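Local atomic coordinates of beta-agarase (Persicobacter, PDB entry 6AII), a protein that cleaves agarose as a beta-agarase of glycoside hydrolase family 16, yielding neoagarobiose, probably by hydrolysing the beta-1,4 linkages of the polysaccharide. Residues T86-N91 and G95-L100; P101-G106 and G296-D301; V124-A127 and A132-V135; E150-L155 and Q289-L294. One frame throughout, in Å; residues are numbered along the deposited sequence.

Contact 1 of 4, residues T86-N91 and G95-L100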
loop_
_atom_site.group_PDB
_atom_site.type_symbol
_atom_site.label_atom_id
_atom_site.label_comp_id
_atom_site.label_asym_id
_atom_site.label_seq_id
_atom_site.Cartn_x
_atom_site.Cartn_y
_atom_site.Cartn_z
ATOM N N THR A 86 1.744 -9.711 -25.014
ATOM C CA THR A 86 1.847 -10.744 -23.980
ATOM C C THR A 86 3.060 -10.469 -23.135
ATOM O O THR A 86 4.083 -9.821 -23.537
ATOM C CB THR A 86 1.943 -12.166 -24.608
ATOM O OG1 THR A 86 3.202 -12.153 -25.291
ATOM C CG2 THR A 86 0.723 -12.496 -25.412
ATOM N N LYS A 87 2.999 -10.979 -21.882
ATOM C CA LYS A 87 4.137 -11.076 -21.053
ATOM C C LYS A 87 4.260 -12.481 -20.434
ATOM O O LYS A 87 3.277 -13.122 -20.049
ATOM C CB LYS A 87 4.162 -10.019 -19.945
ATOM C CG LYS A 87 5.320 -10.114 -18.980
ATOM C CD LYS A 87 5.473 -8.937 -18.024
ATOM C CE LYS A 87 6.655 -9.088 -17.121
ATOM N NZ LYS A 87 6.735 -8.064 -16.045
ATOM N N THR A 88 5.503 -12.966 -20.435
ATOM C CA THR A 88 5.884 -14.254 -19.893
ATOM C C THR A 88 6.522 -14.053 -18.525
ATOM O O THR A 88 7.389 -13.203 -18.377
ATOM C CB THR A 88 6.771 -15.006 -20.887
ATOM O OG1 THR A 88 6.027 -15.179 -22.085
ATOM C CG2 THR A 88 7.144 -16.356 -20.327
ATOM N N PHE A 89 6.052 -14.743 -17.494
ATOM C CA PHE A 89 6.471 -14.509 -16.130
ATOM C C PHE A 89 6.579 -15.794 -15.329
ATOM O O PHE A 89 5.946 -16.813 -15.678
ATOM C CB PHE A 89 5.464 -13.582 -15.430
ATOM C CG PHE A 89 4.059 -14.159 -15.437
ATOM C CD1 PHE A 89 3.181 -13.985 -16.501
ATOM C CD2 PHE A 89 3.642 -14.915 -14.350
ATOM C CE1 PHE A 89 1.909 -14.518 -16.458
ATOM C CE2 PHE A 89 2.369 -15.464 -14.324
ATOM C CZ PHE A 89 1.515 -15.267 -15.378
ATOM N N ARG A 90 7.329 -15.746 -14.248
ATOM C CA ARG A 90 7.588 -16.953 -13.435
ATOM C C ARG A 90 6.500 -17.060 -12.372
ATOM O O ARG A 90 6.129 -16.078 -11.752
ATOM C CB ARG A 90 9.007 -16.823 -12.848
ATOM C CG ARG A 90 9.827 -18.095 -12.711
ATOM C CD ARG A 90 11.268 -17.855 -12.220
ATOM N NE ARG A 90 12.191 -17.212 -13.193
ATOM C CZ ARG A 90 13.287 -17.782 -13.769
ATOM N NH1 ARG A 90 14.103 -17.059 -14.572
ATOM N NH2 ARG A 90 13.528 -19.076 -13.545
ATOM N N ASN A 91 5.965 -18.247 -12.209
ATOM C CA ASN A 91 5.132 -18.593 -11.039
ATOM C C ASN A 91 6.040 -18.728 -9.807
ATOM O O ASN A 91 6.864 -19.645 -9.706
ATOM C CB ASN A 91 4.327 -19.850 -11.317
ATOM C CG ASN A 91 3.482 -20.258 -10.127
ATOM O OD1 ASN A 91 3.438 -19.571 -9.127
ATOM N ND2 ASN A 91 2.809 -21.372 -10.234
ATOM N N GLY A 95 8.559 -21.920 -9.799
ATOM C CA GLY A 95 9.686 -21.641 -10.661
ATOM C C GLY A 95 9.368 -21.767 -12.141
ATOM O O GLY A 95 10.315 -21.551 -12.908
ATOM N N THR A 96 8.141 -22.086 -12.564
ATOM C CA THR A 96 7.848 -22.252 -13.989
ATOM C C THR A 96 7.295 -20.969 -14.637
ATOM O O THR A 96 6.634 -20.185 -14.024
ATOM C CB THR A 96 6.870 -23.383 -14.303
ATOM O OG1 THR A 96 5.595 -23.080 -13.747
ATOM C CG2 THR A 96 7.441 -24.719 -13.859
ATOM N N TYR A 97 7.581 -20.817 -15.917
ATOM C CA TYR A 97 7.113 -19.682 -16.713
ATOM C C TYR A 97 5.766 -19.966 -17.367
ATOM O O TYR A 97 5.416 -21.066 -17.817
ATOM C CB TYR A 97 8.147 -19.316 -17.787
ATOM C CG TYR A 97 9.222 -18.398 -17.339
ATOM C CD1 TYR A 97 8.971 -17.041 -17.159
ATOM C CD2 TYR A 97 10.493 -18.837 -17.056
ATOM C CE1 TYR A 97 9.957 -16.131 -16.833
ATOM C CE2 TYR A 97 11.477 -17.948 -16.676
ATOM C CZ TYR A 97 11.242 -16.587 -16.603
ATOM O OH TYR A 97 12.203 -15.673 -16.237
ATOM N N HIS A 98 4.953 -18.910 -17.409
ATOM C CA HIS A 98 3.638 -18.842 -18.021
ATOM C C HIS A 98 3.484 -17.559 -18.808
ATOM O O HIS A 98 4.133 -16.572 -18.477
ATOM C CB HIS A 98 2.559 -18.835 -16.917
ATOM C CG HIS A 98 2.680 -20.060 -16.056
ATOM N ND1 HIS A 98 1.825 -21.104 -16.220
ATOM C CD2 HIS A 98 3.520 -20.375 -15.041
ATOM C CE1 HIS A 98 2.124 -22.012 -15.316
ATOM N NE2 HIS A 98 3.183 -21.637 -14.631
ATOM N N THR A 99 2.604 -17.595 -19.804
ATOM C CA THR A 99 2.395 -16.438 -20.644
ATOM C C THR A 99 0.926 -16.032 -20.532
ATOM O O THR A 99 0.029 -16.866 -20.614
ATOM C CB THR A 99 2.743 -16.738 -22.108
ATOM O OG1 THR A 99 4.112 -17.140 -22.106
ATOM C CG2 THR A 99 2.553 -15.539 -23.009
ATOM N N LEU A 100 0.677 -14.723 -20.391
ATOM C CA LEU A 100 -0.640 -14.164 -20.447
ATOM C C LEU A 100 -0.597 -12.857 -21.239
ATOM O O LEU A 100 0.424 -12.240 -21.295
ATOM C CB LEU A 100 -1.168 -13.864 -19.026
ATOM C CG LEU A 100 -1.558 -15.082 -18.176
ATOM C CD1 LEU A 100 -1.915 -14.636 -16.775
ATOM C CD2 LEU A 100 -2.752 -15.844 -18.770
HETATM O O HOH W 1 2.815 -23.256 -12.340
#
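Gly-95 opens the return limb of a surface beta hairpin, its N donating to Asn-91 O (2.8 Å) across the turn that joins strands 86-90 and 97-110. Its positive phi (87°) would jam a CB against the preceding carbonyl O, which accounts for a glycine at this point. Thr-96 follows, with its O receiving Asn-91 N at 2.7 Å. Tyr-97 faces Arg-90 in a non-hydrogen-bonded antiparallel pair; Arg-90 CG stands 4.3 Å from the centroid of the Tyr-97 ring and only 8° off its normal, a CH-pi contact. A bend at chi3 (-71°) carries the guanidinium onward to the phenol end, where Arg-90 NH1 makes a weak hydrogen bond to Tyr-97 OH. His-98 and Phe-89 exchange two backbone hydrogen bonds as a hydrogen-bonded pair. Besides accepting Phe-89 N, His-98 O lies over one face of the Phe-89 ring, 3.4 Å from CD1. The imidazole NE2 of His-98 meets Thr-96 OG1 and a water that accepts from Asn-91 ND2, while Asn-91 OD1 takes His-93 N. Leu-294 of helix 290-294 packs on Phe-89 and His-98. Thr-99 turns to the Tyr-97 side of the sheet, and its OG1 is hydrogen-bonded to Thr-88 OG1 at 2.7 Å. Leu-100 pairs with Lys-87 through two backbone bonds and sets CD1 at the edge of the Phe-89 ring, 3.8 Å from CZ.

Contact 2 of 4, residues P101-G106 and G296-D301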
loop_
_atom_site.group_PDB
_atom_site.type_symbol
_atom_site.label_atom_id
_atom_site.label_comp_id
_atom_site.label_asym_id
_atom_site.label_seq_id
_atom_site.Cartn_x
_atom_site.Cartn_y
_atom_site.Cartn_z
ATOM N N PRO A 101 -1.771 -12.409 -21.713
ATOM C CA PRO A 101 -1.903 -10.995 -22.126
ATOM C C PRO A 101 -1.429 -10.128 -20.949
ATOM O O PRO A 101 -1.853 -10.328 -19.801
ATOM C CB PRO A 101 -3.391 -10.793 -22.470
ATOM C CG PRO A 101 -3.896 -12.215 -22.699
ATOM C CD PRO A 101 -3.122 -13.027 -21.675
ATOM N N ALA A 102 -0.588 -9.162 -21.237
ATOM C CA ALA A 102 -0.091 -8.280 -20.194
ATOM C C ALA A 102 -1.142 -7.207 -19.841
ATOM O O ALA A 102 -2.122 -6.961 -20.570
ATOM C CB ALA A 102 1.166 -7.618 -20.655
ATOM N N THR A 103 -0.899 -6.599 -18.695
ATOM C CA THR A 103 -1.634 -5.368 -18.359
ATOM C C THR A 103 -0.607 -4.283 -18.088
ATOM O O THR A 103 0.246 -4.431 -17.168
ATOM C CB THR A 103 -2.597 -5.610 -17.185
ATOM O OG1 THR A 103 -3.394 -6.766 -17.403
ATOM C CG2 THR A 103 -3.461 -4.383 -16.885
ATOM N N GLN A 104 -0.638 -3.167 -18.821
ATOM C CA GLN A 104 0.217 -2.069 -18.578
ATOM C C GLN A 104 -0.310 -1.304 -17.369
ATOM O O GLN A 104 -1.542 -1.162 -17.282
ATOM C CB GLN A 104 0.343 -1.163 -19.798
ATOM C CG GLN A 104 1.064 -1.847 -20.990
ATOM C CD GLN A 104 0.182 -2.808 -21.729
ATOM O OE1 GLN A 104 -0.960 -2.495 -22.143
ATOM N NE2 GLN A 104 0.682 -4.073 -21.899
ATOM N N MET A 105 0.595 -0.965 -16.484
ATOM C CA MET A 105 0.165 -0.494 -15.157
ATOM C C MET A 105 1.097 0.576 -14.672
ATOM O O MET A 105 2.106 0.845 -15.275
ATOM C CB MET A 105 0.133 -1.681 -14.184
ATOM C CG MET A 105 -1.044 -2.597 -14.432
ATOM S SD MET A 105 -1.037 -4.026 -13.305
ATOM C CE MET A 105 -2.747 -4.215 -12.900
ATOM N N GLY A 106 0.769 1.230 -13.563
ATOM C CA GLY A 106 1.634 2.269 -13.052
ATOM C C GLY A 106 2.196 1.964 -11.683
ATOM O O GLY A 106 1.638 1.161 -10.876
ATOM N N GLY A 296 -6.904 -16.513 -12.521
ATOM C CA GLY A 296 -7.917 -15.870 -13.256
ATOM C C GLY A 296 -8.384 -14.560 -12.604
ATOM O O GLY A 296 -9.249 -13.863 -13.183
ATOM N N ARG A 297 -7.739 -14.212 -11.470
ATOM C CA ARG A 297 -8.028 -12.931 -10.770
ATOM C C ARG A 297 -7.139 -11.850 -11.415
ATOM O O ARG A 297 -6.182 -11.338 -10.859
ATOM C CB ARG A 297 -7.817 -13.102 -9.269
ATOM C CG ARG A 297 -8.857 -14.023 -8.620
ATOM C CD ARG A 297 -8.718 -14.201 -7.112
ATOM N NE ARG A 297 -7.395 -14.600 -6.735
ATOM C CZ ARG A 297 -7.013 -15.824 -6.392
ATOM N NH1 ARG A 297 -7.855 -16.841 -6.518
ATOM N NH2 ARG A 297 -5.809 -15.993 -5.894
ATOM N N TYR A 298 -7.643 -11.418 -12.552
ATOM C CA TYR A 298 -6.929 -10.653 -13.501
ATOM C C TYR A 298 -7.956 -9.993 -14.429
ATOM O O TYR A 298 -8.930 -10.653 -14.811
ATOM C CB TYR A 298 -6.094 -11.684 -14.303
ATOM C CG TYR A 298 -5.114 -11.064 -15.240
ATOM C CD1 TYR A 298 -5.077 -11.312 -16.607
ATOM C CD2 TYR A 298 -4.247 -10.113 -14.702
ATOM C CE1 TYR A 298 -4.085 -10.756 -17.399
ATOM C CE2 TYR A 298 -3.303 -9.489 -15.496
ATOM C CZ TYR A 298 -3.196 -9.839 -16.834
ATOM O OH TYR A 298 -2.249 -9.148 -17.499
ATOM N N PRO A 299 -7.832 -8.707 -14.802
ATOM C CA PRO A 299 -8.954 -8.099 -15.594
ATOM C C PRO A 299 -9.205 -8.786 -16.940
ATOM O O PRO A 299 -8.231 -9.120 -17.629
ATOM C CB PRO A 299 -8.514 -6.681 -15.833
ATOM C CG PRO A 299 -7.603 -6.388 -14.661
ATOM C CD PRO A 299 -6.844 -7.684 -14.507
ATOM N N THR A 300 -10.448 -9.082 -17.196
ATOM C CA THR A 300 -10.806 -9.591 -18.552
ATOM C C THR A 300 -10.728 -8.426 -19.521
ATOM O O THR A 300 -10.840 -7.294 -19.161
ATOM C CB THR A 300 -12.188 -10.233 -18.571
ATOM O OG1 THR A 300 -13.190 -9.268 -18.265
ATOM C CG2 THR A 300 -12.308 -11.353 -17.573
ATOM N N ASP A 301 -10.683 -8.731 -20.837
ATOM C CA ASP A 301 -10.832 -7.690 -21.832
ATOM C C ASP A 301 -12.161 -6.956 -21.690
ATOM O O ASP A 301 -12.200 -5.717 -21.815
ATOM C CB ASP A 301 -10.743 -8.331 -23.225
ATOM C CG ASP A 301 -9.372 -8.829 -23.636
ATOM O OD1 ASP A 301 -8.375 -8.650 -22.884
ATOM O OD2 ASP A 301 -9.306 -9.386 -24.779
#
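Tyr-298 reaches from the loop after helix 290-294 to Pro-101 and Thr-103, on strand 97-110, and its hydroxyl makes both hydrogen bonds of the contact. CB starts the side chain against Ala-293 of that helix. CG stands anti to the backbone N (chi1 -172°), which sends the ring across toward the strand although the CB itself does not point there. Farther out, the two ring edges separate by partner: CE1 comes within 3.3 Å of Pro-101 O, which lies in the ring plane, and CE2 is equally near Thr-103 OG1. At the tip, OH donates to Pro-101 O at 2.6 Å, in the carbonyl plane and on a lone pair, with a C=O...donor angle of 143°. The same oxygen accepts from Thr-103 OG1, again at 2.6 Å. One donated and one accepted bond thus satisfy a buried hydroxyl and fix the direction of its proton. Thr-103 OG1, anti to its carbonyl carbon (chi1 -50°), is the branch that meets the phenol oxygen. Arg-82 binds both sides, through Ala-102 O and Thr-103 OG1 on the strand and through Pro-299 O on the loop and a salt bridge to Asp-301 at the start of helix 301-306. The loop, entered at a Schellman motif on Gly-296 and left at the N-cap Thr-300, thereby lies against strand 97-110 between two short helices.

Contact 3 of 4, residues V124-A127 and A132-V135; sequences VKIA and ANNV
The crossing from one sheet to the other in the GH16 beta-sandwich jelly roll passes through this contact, where Ile-126 and Ala-127, just past the end of strand 118-125, meet Asn-133 at the start of strand 132-139. The touching parts run nearly antiparallel, yet they are no backbone pair: the CA atoms of Ile-126 and Asn-133 are 6.3 Å apart, and those of Val-124 and Val-135 9.3 Å. The single hydrogen bond between them goes from backbone to side chain, Ala-127 N donating to Asn-133 OD1 at 2.9 Å. It is straight at the hydrogen (166°), but the donor sits above the carbonyl plane of the amide, 40° out of it, and so misses the lone pairs. With CG anti to its own carbonyl carbon (chi1 -65°), Asn-133 projects the amide across to the other chain segment. There Ile-126 CG2 rests 3.7 Å from Asn-133 CG, and Ala-127 CB lies 3.6 Å from OD1; ND2 turns back in a weak hydrogen bond to Phe-131 O. With a leucine at this position the buried Ala-127 N would probably lose its acceptor and the connection be freer to shift. Farther along, the contact turns apolar and loose, Val-124 CG1 meeting Val-135 CG2 at 4.4 Å. Val-124 and Lys-125 are bonded through their backbones to Ser-217 and Lys-314 in one sheet, Asn-133 to Asn-151 in the other, while Met-313 of strand 312-325 packs against both Asn-133 and Val-135.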
loop_
_atom_site.group_PDB
_atom_site.type_symbol
_atom_site.label_atom_id
_atom_site.label_comp_id
_atom_site.label_asym_id
_atom_site.label_seq_id
_atom_site.Cartn_x
_atom_site.Cartn_y
_atom_site.Cartn_z
ATOM N N VAL A 124 -7.336 7.390 -0.970
ATOM C CA VAL A 124 -7.269 6.687 -2.236
ATOM C C VAL A 124 -8.676 6.273 -2.641
ATOM O O VAL A 124 -9.492 5.971 -1.775
ATOM C CB VAL A 124 -6.350 5.466 -2.138
ATOM C CG1 VAL A 124 -4.906 5.887 -1.858
ATOM C CG2 VAL A 124 -6.832 4.457 -1.148
ATOM N N LYS A 125 -8.868 6.132 -3.948
ATOM C CA LYS A 125 -10.036 5.440 -4.444
ATOM C C LYS A 125 -9.542 4.175 -5.164
ATOM O O LYS A 125 -8.984 4.265 -6.256
ATOM C CB LYS A 125 -10.824 6.316 -5.412
ATOM C CG LYS A 125 -12.310 6.035 -5.492
ATOM C CD LYS A 125 -12.637 4.782 -6.139
ATOM C CE LYS A 125 -12.260 4.699 -7.592
ATOM N NZ LYS A 125 -12.660 3.342 -8.084
ATOM N N ILE A 126 -9.662 3.094 -4.447
ATOM C CA ILE A 126 -9.237 1.766 -4.964
ATOM C C ILE A 126 -10.000 1.477 -6.268
ATOM O O ILE A 126 -11.188 1.747 -6.374
ATOM C CB ILE A 126 -9.440 0.747 -3.856
ATOM C CG1 ILE A 126 -8.301 0.938 -2.830
ATOM C CG2 ILE A 126 -9.437 -0.696 -4.437
ATOM C CD1 ILE A 126 -8.469 0.313 -1.518
ATOM N N ALA A 127 -9.282 0.974 -7.267
ATOM C CA ALA A 127 -9.876 0.637 -8.561
ATOM C C ALA A 127 -10.983 -0.411 -8.393
ATOM O O ALA A 127 -10.809 -1.384 -7.678
ATOM C CB ALA A 127 -8.838 0.123 -9.483
ATOM N N ALA A 132 -4.284 -5.677 -7.740
ATOM C CA ALA A 132 -3.764 -5.184 -6.454
ATOM C C ALA A 132 -3.590 -3.674 -6.497
ATOM O O ALA A 132 -3.141 -3.125 -7.498
ATOM C CB ALA A 132 -2.465 -5.827 -6.094
ATOM N N ASN A 133 -4.045 -3.030 -5.399
ATOM C CA ASN A 133 -3.934 -1.608 -5.178
ATOM C C ASN A 133 -3.124 -1.460 -3.877
ATOM O O ASN A 133 -3.610 -1.821 -2.820
ATOM C CB ASN A 133 -5.308 -0.971 -5.027
ATOM C CG ASN A 133 -6.191 -1.020 -6.244
ATOM O OD1 ASN A 133 -6.543 0.087 -6.712
ATOM N ND2 ASN A 133 -6.646 -2.230 -6.669
ATOM N N ASN A 134 -1.882 -0.950 -3.964
ATOM C CA ASN A 134 -0.933 -1.065 -2.868
ATOM C C ASN A 134 -0.397 0.326 -2.442
ATOM O O ASN A 134 -0.124 1.157 -3.271
ATOM C CB ASN A 134 0.281 -1.873 -3.287
ATOM C CG ASN A 134 -0.023 -3.317 -3.628
ATOM O OD1 ASN A 134 -0.895 -3.961 -3.037
ATOM N ND2 ASN A 134 0.755 -3.803 -4.596
ATOM N N VAL A 135 -0.257 0.491 -1.153
ATOM C CA VAL A 135 0.390 1.640 -0.522
ATOM C C VAL A 135 1.357 1.053 0.521
ATOM O O VAL A 135 0.941 0.366 1.451
ATOM C CB VAL A 135 -0.596 2.600 0.159
ATOM C CG1 VAL A 135 0.153 3.820 0.674
ATOM C CG2 VAL A 135 -1.712 3.027 -0.755
#

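Contact 4 of 4, residues E150-L155 and Q289-L294; sequences ENYGGL and QDWNAL
Tyr-152 and Trp-291 supply the aromatic part of this contact, an offset edge-to-face pair with the tryptophan edge turned toward the tyrosine face. The Tyr-152 ring and the six-membered ring of Trp-291 have centroids 5.5 Å apart and planes at 65°. Trp-291 CG lies between its backbone N and carbonyl carbon (chi1 52°), which brings the indole edge over to the tyrosine. Two amides flank the phenol ring. Gln-289 OE1 lies in the plane of the Tyr-152 ring, at its edge, 3.4 Å from CE1, and its amide stands nearly upright to the ring (80°). Asn-292 ND2 approaches CE1 of Tyr-152 just as closely and also sits over the Trp-291 ring, offset toward the rim, while Arg-297 NE binds its OD1. Polar linkage runs through one water: it donates to Glu-150 OE2 (2.7 Å), accepts from Gln-289 NE2 and is hydrogen-bonded to Tyr-152 OH at 3.0 Å. Gln-289 NE2 also donates to Glu-287 OE2. Losing the ring to an alanine here is likely to open a gap beside Trp-291 and remove one partner of the water. Asn-151 OD1 accepts Gly-153 N, an Asx turn where the chain leaves for the loop. Strand 144-151 carries the E-x-D-x-x-E signature of GH16, whose last glutamate is Glu-150, and is joined here to helix 290-294, with Ala-132 of strand 132-139 touching both Tyr-152 and Gln-289.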
loop_
_atom_site.group_PDB
_atom_site.type_symbol
_atom_site.label_atom_id
_atom_site.label_comp_id
_atom_site.label_asym_id
_atom_site.label_seq_id
_atom_site.Cartn_x
_atom_site.Cartn_y
_atom_site.Cartn_z
ATOM N N GLU A 150 -2.586 -3.331 1.307
ATOM C CA GLU A 150 -2.600 -4.171 0.143
ATOM C C GLU A 150 -4.039 -4.640 -0.003
ATOM O O GLU A 150 -4.626 -5.190 0.928
ATOM C CB GLU A 150 -1.668 -5.407 0.177
ATOM C CG GLU A 150 -0.253 -5.051 0.483
ATOM C CD GLU A 150 0.606 -6.314 0.515
ATOM O OE1 GLU A 150 0.919 -6.703 1.647
ATOM O OE2 GLU A 150 0.860 -6.942 -0.586
ATOM N N ASN A 151 -4.625 -4.318 -1.129
ATOM C CA ASN A 151 -6.026 -4.587 -1.376
ATOM C C ASN A 151 -6.178 -5.023 -2.819
ATOM O O ASN A 151 -5.307 -4.652 -3.635
ATOM C CB ASN A 151 -6.824 -3.313 -1.090
ATOM C CG ASN A 151 -8.235 -3.342 -1.640
ATOM O OD1 ASN A 151 -8.401 -2.996 -2.800
ATOM N ND2 ASN A 151 -9.115 -3.974 -0.912
ATOM N N TYR A 152 -7.179 -5.828 -3.093
ATOM C CA TYR A 152 -7.284 -6.463 -4.371
ATOM C C TYR A 152 -8.448 -5.997 -5.212
ATOM O O TYR A 152 -8.893 -6.715 -6.152
ATOM C CB TYR A 152 -7.282 -7.976 -4.098
ATOM C CG TYR A 152 -5.933 -8.384 -3.568
ATOM C CD1 TYR A 152 -4.853 -8.561 -4.434
ATOM C CD2 TYR A 152 -5.699 -8.403 -2.218
ATOM C CE1 TYR A 152 -3.593 -8.867 -3.939
ATOM C CE2 TYR A 152 -4.447 -8.688 -1.706
ATOM C CZ TYR A 152 -3.395 -8.906 -2.578
ATOM O OH TYR A 152 -2.136 -9.110 -2.087
ATOM N N GLY A 153 -9.021 -4.829 -4.976
ATOM C CA GLY A 153 -9.884 -4.171 -5.921
ATOM C C GLY A 153 -11.351 -4.614 -5.807
ATOM O O GLY A 153 -11.913 -4.794 -4.705
ATOM N N GLY A 154 -11.952 -4.770 -6.963
ATOM C CA GLY A 154 -13.380 -4.993 -7.058
ATOM C C GLY A 154 -13.750 -6.422 -7.391
ATOM O O GLY A 154 -12.907 -7.299 -7.444
ATOM N N LEU A 155 -15.032 -6.651 -7.697
ATOM C CA LEU A 155 -15.494 -8.011 -7.914
ATOM C C LEU A 155 -15.489 -8.411 -9.394
ATOM O O LEU A 155 -15.693 -9.581 -9.668
ATOM C CB LEU A 155 -16.921 -8.118 -7.353
ATOM C CG LEU A 155 -17.061 -7.860 -5.868
ATOM C CD1 LEU A 155 -18.536 -7.983 -5.474
ATOM C CD2 LEU A 155 -16.234 -8.828 -5.049
ATOM N N GLN A 289 -0.265 -9.812 -9.650
ATOM C CA GLN A 289 0.743 -10.743 -9.173
ATOM C C GLN A 289 0.506 -12.118 -9.825
ATOM O O GLN A 289 -0.620 -12.472 -10.198
ATOM C CB GLN A 289 0.687 -10.862 -7.644
ATOM C CG GLN A 289 0.878 -9.490 -6.996
ATOM C CD GLN A 289 0.056 -9.249 -5.742
ATOM O OE1 GLN A 289 -0.701 -10.104 -5.279
ATOM N NE2 GLN A 289 0.181 -8.052 -5.216
ATOM N N ASP A 290 1.593 -12.896 -9.913
ATOM C CA ASP A 290 1.561 -14.209 -10.540
ATOM C C ASP A 290 0.433 -15.098 -10.006
ATOM O O ASP A 290 -0.332 -15.595 -10.807
ATOM C CB ASP A 290 2.899 -14.953 -10.317
ATOM C CG ASP A 290 3.461 -15.129 -8.908
ATOM O OD1 ASP A 290 2.880 -14.703 -7.900
ATOM O OD2 ASP A 290 4.604 -15.528 -8.828
ATOM N N TRP A 291 0.325 -15.164 -8.673
ATOM C CA TRP A 291 -0.646 -16.108 -7.975
ATOM C C TRP A 291 -2.096 -15.707 -8.350
ATOM O O TRP A 291 -2.905 -16.535 -8.805
ATOM C CB TRP A 291 -0.397 -16.137 -6.443
ATOM C CG TRP A 291 -0.340 -14.835 -5.676
ATOM C CD1 TRP A 291 0.736 -13.986 -5.548
ATOM C CD2 TRP A 291 -1.351 -14.285 -4.814
ATOM N NE1 TRP A 291 0.443 -12.925 -4.726
ATOM C CE2 TRP A 291 -0.839 -13.080 -4.260
ATOM C CE3 TRP A 291 -2.654 -14.671 -4.467
ATOM C CZ2 TRP A 291 -1.594 -12.271 -3.398
ATOM C CZ3 TRP A 291 -3.402 -13.852 -3.635
ATOM C CH2 TRP A 291 -2.869 -12.680 -3.088
ATOM N N ASN A 292 -2.335 -14.421 -8.360
ATOM C CA ASN A 292 -3.650 -13.968 -8.701
ATOM C C ASN A 292 -3.935 -14.195 -10.201
ATOM O O ASN A 292 -5.000 -14.634 -10.590
ATOM C CB ASN A 292 -3.882 -12.515 -8.293
ATOM C CG ASN A 292 -4.167 -12.341 -6.813
ATOM O OD1 ASN A 292 -5.060 -12.995 -6.260
ATOM N ND2 ASN A 292 -3.462 -11.411 -6.178
ATOM N N ALA A 293 -2.998 -13.785 -11.052
ATOM C CA ALA A 293 -3.240 -13.854 -12.480
ATOM C C ALA A 293 -3.434 -15.305 -12.939
ATOM O O ALA A 293 -4.384 -15.524 -13.731
ATOM C CB ALA A 293 -2.122 -13.221 -13.227
ATOM N N LEU A 294 -2.646 -16.207 -12.336
ATOM C CA LEU A 294 -2.759 -17.626 -12.787
ATOM C C LEU A 294 -4.099 -18.235 -12.344
ATOM O O LEU A 294 -4.635 -19.167 -12.998
ATOM C CB LEU A 294 -1.564 -18.402 -12.243
ATOM C CG LEU A 294 -0.196 -18.094 -12.884
ATOM C CD1 LEU A 294 0.949 -18.688 -12.095
ATOM C CD2 LEU A 294 -0.203 -18.526 -14.327
HETATM O O HOH W 2 -0.463 -6.733 -2.898
#

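How the contacts relate
Contact 1 is the surface member, a hairpin held by regular backbone pairing, whereas contacts 2 and 3 are buried and rely on bonds made by side chains, to backbone atoms in both and also to a second side chain in contact 2. Contact 4 is partly buried and differs again, with aromatic packing and a shared water but no direct hydrogen bond between its segments. Contacts 1 and 2 follow each other on strand 97-110 and touch through Lys-87 and Ala-102. Helix 290-294 packs against the hairpin of contact 1 and hydrogen-bonds into the loop of contact 2. Contacts 3 and 4 lie on adjacent strands of one sheet. Contact 3 alone spans the two sheets, and lies nearest the centre of the chain.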